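Local coordinates for protein NleG5-1 effector (Enterobacteria phage YYZ-2008, PDB 5VGC) that probably acts as a ubiquitin-protein transferase, a bacterial effector with a RING-related C-terminal half, and binds calcium ions, at residues A37-R40 against M45-I48; H80-L85 against L90-V95. The protein carries 1 engineered substitution. All blocks are in the same frame, centred on the assembly; numbering follows the deposited sequence.

Contact 1 (A37-R40 against M45-I48)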
# COMPACT_ATOMS: atom_id res chain seq x y z
N ALA A 37 32.84 1.39 -0.75
CA ALA A 37 33.83 0.75 -1.62
C ALA A 37 34.32 1.76 -2.67
O ALA A 37 33.51 2.36 -3.40
CB ALA A 37 33.26 -0.49 -2.27
N GLN A 38 35.64 1.97 -2.71
CA GLN A 38 36.27 2.86 -3.69
C GLN A 38 36.68 2.05 -4.92
O GLN A 38 37.63 1.25 -4.85
CB GLN A 38 37.47 3.61 -3.10
CG GLN A 38 37.11 4.92 -2.40
CD GLN A 38 36.79 6.07 -3.36
OE1 GLN A 38 37.30 6.13 -4.48
NE2 GLN A 38 35.94 6.98 -2.91
N ILE A 39 35.97 2.26 -6.02
CA ILE A 39 36.25 1.59 -7.29
C ILE A 39 37.08 2.52 -8.19
O ILE A 39 36.80 3.73 -8.28
CB ILE A 39 34.94 1.11 -7.98
CG1 ILE A 39 34.42 -0.14 -7.26
CG2 ILE A 39 35.16 0.81 -9.47
CD1 ILE A 39 33.04 -0.58 -7.68
N ARG A 40 38.09 1.94 -8.85
CA ARG A 40 38.89 2.62 -9.87
C ARG A 40 38.41 2.23 -11.26
O ARG A 40 38.27 1.04 -11.56
CB ARG A 40 40.38 2.24 -9.74
CG ARG A 40 41.33 3.16 -10.50
CD ARG A 40 42.77 2.68 -10.39
NE ARG A 40 43.23 2.62 -9.00
CZ ARG A 40 43.57 3.67 -8.24
NH1 ARG A 40 43.51 4.91 -8.72
NH2 ARG A 40 43.97 3.47 -6.99
N MET A 45 37.94 7.93 -9.90
CA MET A 45 37.41 7.41 -8.63
C MET A 45 35.89 7.36 -8.68
O MET A 45 35.25 8.32 -9.12
CB MET A 45 37.81 8.35 -7.47
CG MET A 45 39.30 8.61 -7.26
SD MET A 45 39.65 10.11 -6.29
CE MET A 45 38.83 9.78 -4.73
N VAL A 46 35.31 6.24 -8.24
CA VAL A 46 33.86 6.16 -7.96
C VAL A 46 33.63 5.48 -6.61
O VAL A 46 34.30 4.48 -6.29
CB VAL A 46 33.04 5.42 -9.06
CG1 VAL A 46 32.71 6.35 -10.21
CG2 VAL A 46 33.76 4.19 -9.57
N SER A 47 32.69 6.02 -5.83
CA SER A 47 32.43 5.53 -4.48
C SER A 47 31.07 4.84 -4.45
O SER A 47 30.05 5.47 -4.73
CB SER A 47 32.46 6.69 -3.48
OG SER A 47 32.33 6.20 -2.15
N ILE A 48 31.07 3.56 -4.10
CA ILE A 48 29.84 2.80 -3.94
C ILE A 48 29.51 2.73 -2.45
O ILE A 48 30.32 2.25 -1.65
CB ILE A 48 29.96 1.37 -4.51
CG1 ILE A 48 30.54 1.38 -5.93
CG2 ILE A 48 28.62 0.66 -4.50
CD1 ILE A 48 29.91 2.35 -6.90
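Ile39 and Val46 face each other through paired backbone bonds: Ile39 N gives to Val46 O at 2.8 Å, and Val46 N returns one to Ile39 O. The same exchange joins Ala37 and Ile48, where Ala37 N reaches Ile48 O with an N-H...O angle of 172°. Beside these bonds the aliphatic groups close up. Val46 has CG1 anti to its carbonyl carbon (chi1 -82°), which puts CG2 between backbone N and carbonyl carbon, 3.7 Å from Ile39 CB, while the CG1 branch of Ile39 runs diagonally across to put CD1 3.6 Å from Ile48 CG1. This is the antiparallel beta hairpin of strands 37-41 and 44-50, with Ala37, Ile39, Val46 and Ile48 turned to one face, where helices 22-34 and 68-85 cover them. Gln38, Ser47 and Met45 occupy the other face. The Gln38 chain bends at chi2 (-75°) and folds its amide over the neighbouring strand, laying OE1 3.8 Å from Met45 CB and NE2 3.5 Å from Ser47 CB. The amide is positioned from outside: NE2 donates to Glu36 and to Asn62. Strand 57-60 continues the sheet beyond 44-50, with backbone bonds between Ser47 and Ser60.

Contact 2 (H80-L85 against L90-V95)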
# COMPACT_ATOMS: atom_id res chain seq x y z
N HIS A 80 26.03 1.55 -15.05
CA HIS A 80 26.40 0.15 -15.30
C HIS A 80 26.79 -0.61 -14.03
O HIS A 80 26.29 -1.71 -13.78
CB HIS A 80 27.55 0.02 -16.30
CG HIS A 80 27.77 -1.39 -16.76
ND1 HIS A 80 28.68 -2.23 -16.16
CD2 HIS A 80 27.19 -2.11 -17.74
CE1 HIS A 80 28.65 -3.41 -16.76
NE2 HIS A 80 27.76 -3.36 -17.73
N ILE A 81 27.67 -0.04 -13.24
CA ILE A 81 28.10 -0.72 -12.02
C ILE A 81 26.89 -1.01 -11.13
O ILE A 81 26.73 -2.12 -10.62
CB ILE A 81 29.17 0.07 -11.24
CG1 ILE A 81 30.48 0.09 -12.02
CG2 ILE A 81 29.41 -0.55 -9.86
CD1 ILE A 81 31.38 1.24 -11.63
N GLU A 82 26.05 0.01 -10.96
CA GLU A 82 24.82 -0.11 -10.19
C GLU A 82 23.95 -1.23 -10.74
O GLU A 82 23.51 -2.09 -9.97
CB GLU A 82 24.04 1.22 -10.17
CG GLU A 82 24.61 2.23 -9.20
CD GLU A 82 23.88 3.56 -9.21
OE1 GLU A 82 23.03 3.78 -10.12
OE2 GLU A 82 24.15 4.37 -8.30
N ARG A 83 23.70 -1.23 -12.04
CA ARG A 83 22.88 -2.29 -12.61
C ARG A 83 23.52 -3.68 -12.41
O ARG A 83 22.83 -4.65 -12.11
CB ARG A 83 22.61 -2.06 -14.10
CG ARG A 83 21.59 -0.97 -14.37
CD ARG A 83 21.02 -1.08 -15.77
NE ARG A 83 20.29 0.15 -16.04
CZ ARG A 83 19.01 0.37 -15.73
NH1 ARG A 83 18.26 -0.54 -15.10
NH2 ARG A 83 18.47 1.53 -16.02
N THR A 84 24.84 -3.76 -12.55
CA THR A 84 25.52 -5.04 -12.42
C THR A 84 25.45 -5.54 -10.97
O THR A 84 25.17 -6.71 -10.75
CB THR A 84 26.99 -4.96 -12.91
OG1 THR A 84 27.02 -4.37 -14.22
CG2 THR A 84 27.61 -6.33 -12.97
N LEU A 85 25.67 -4.65 -10.02
CA LEU A 85 25.52 -4.98 -8.59
C LEU A 85 24.08 -5.26 -8.09
O LEU A 85 23.86 -6.21 -7.34
CB LEU A 85 26.13 -3.88 -7.71
CG LEU A 85 27.64 -3.71 -7.81
CD1 LEU A 85 28.06 -2.41 -7.13
CD2 LEU A 85 28.32 -4.90 -7.17
N LEU A 90 18.62 -2.92 -11.51
CA LEU A 90 18.13 -1.56 -11.32
C LEU A 90 19.25 -0.58 -11.01
O LEU A 90 20.22 -0.94 -10.34
CB LEU A 90 17.14 -1.54 -10.16
CG LEU A 90 15.92 -2.46 -10.24
CD1 LEU A 90 15.18 -2.45 -8.92
CD2 LEU A 90 15.00 -2.06 -11.39
N THR A 91 19.11 0.65 -11.49
CA THR A 91 19.89 1.77 -10.94
C THR A 91 19.35 2.19 -9.57
O THR A 91 18.21 1.91 -9.21
CB THR A 91 19.84 3.01 -11.85
OG1 THR A 91 18.48 3.46 -12.01
CG2 THR A 91 20.45 2.70 -13.20
N SER A 92 20.18 2.88 -8.80
CA SER A 92 19.78 3.42 -7.50
C SER A 92 18.59 4.38 -7.59
O SER A 92 17.69 4.38 -6.73
CB SER A 92 20.95 4.12 -6.81
OG SER A 92 21.48 5.14 -7.62
N ARG A 93 18.58 5.20 -8.64
CA ARG A 93 17.47 6.12 -8.89
C ARG A 93 16.14 5.33 -8.99
O ARG A 93 15.13 5.68 -8.33
CB ARG A 93 17.76 6.91 -10.16
CG ARG A 93 17.13 8.29 -10.26
CD ARG A 93 17.16 8.81 -11.69
NE ARG A 93 16.44 7.87 -12.55
CZ ARG A 93 15.11 7.80 -12.72
NH1 ARG A 93 14.62 6.87 -13.53
NH2 ARG A 93 14.28 8.65 -12.09
N GLU A 94 16.14 4.26 -9.78
CA GLU A 94 14.94 3.43 -9.96
C GLU A 94 14.51 2.81 -8.64
O GLU A 94 13.30 2.77 -8.31
CB GLU A 94 15.20 2.33 -11.00
CG GLU A 94 15.35 2.84 -12.43
CD GLU A 94 16.00 1.84 -13.37
OE1 GLU A 94 16.77 0.97 -12.89
OE2 GLU A 94 15.75 1.92 -14.60
N VAL A 95 15.50 2.35 -7.89
CA VAL A 95 15.28 1.81 -6.54
C VAL A 95 14.55 2.86 -5.69
O VAL A 95 13.47 2.58 -5.12
CB VAL A 95 16.61 1.37 -5.89
CG1 VAL A 95 16.41 0.97 -4.43
CG2 VAL A 95 17.23 0.22 -6.65
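Arg83 reaches from the helix end across to Thr91 and Glu94. Its chain, extended from CG to NE, runs alongside Thr91 and points the same way, so that the Thr91 methyl CG2 sits over one face of the guanidinium, offset toward its rim and 3.6 Å from Arg83 NH2. Glu94 crosses at about a right angle, its carboxylate plane turned 70° from the guanidinium plane. Arg83 NH2 donates to Glu94 OE2 at 3.1 Å; the acceptor lies close to the guanidinium plane, but OE2 itself is met from above the carboxylate. Arg83 NH1 lies 3.1 Å from Glu94 OE1 in the same salt bridge, and also donates to the carbonyl of Ser89 in the connecting loop.

The pair sits at the junction where helix 68-85 ends and, after a short loop, helix 92-102 starts. Thr91 is the N-cap of the second helix and forms a capping box with Glu94: Thr91 N gives to Glu94 OE1 at 2.7 Å, and Glu94 N returns a weak bond to Thr91 OG1, placed between its own backbone N and carbonyl carbon (chi1 60°). Glu94 thus serves the cap and the arginine together, and OE2 also hydrogen-bonds a bound glycerol.

Glu82, one residue before Arg83, sends its extended chain to the first turn of helix 92-102. Ser92 OG donates to Glu82 OE2 at 2.9 Å, from above the carboxylate plane, while the backbone N of Ser92 makes a weak bond to OE1. A carboxylate at this N-terminal end probably gains from the helix dipole. Glu82 OE2 also accepts from the backbone N of Gly59 in strand 57-60. Leu90, just ahead of the cap, packs on Leu110 of the second subunit.

Going from the N terminus, helix 22-34 leads into strand 37-41, and contact 1 closes the tight loop that turns the chain back along strand 44-50. The chain then makes strand 57-60 and helix 68-85 before contact 2 closes a second short loop at the start of helix 92-102. The two loops follow one another in series, neither enclosing nor crossing the other, with their centres about 14 Å apart. They meet through apolar groups: Ile39 and Ile48 of the hairpin touch Ile81, and Ile48 also touches Leu85, on helix 68-85. That helix therefore ties the three-stranded sheet to the junction from which helix 92-102 departs.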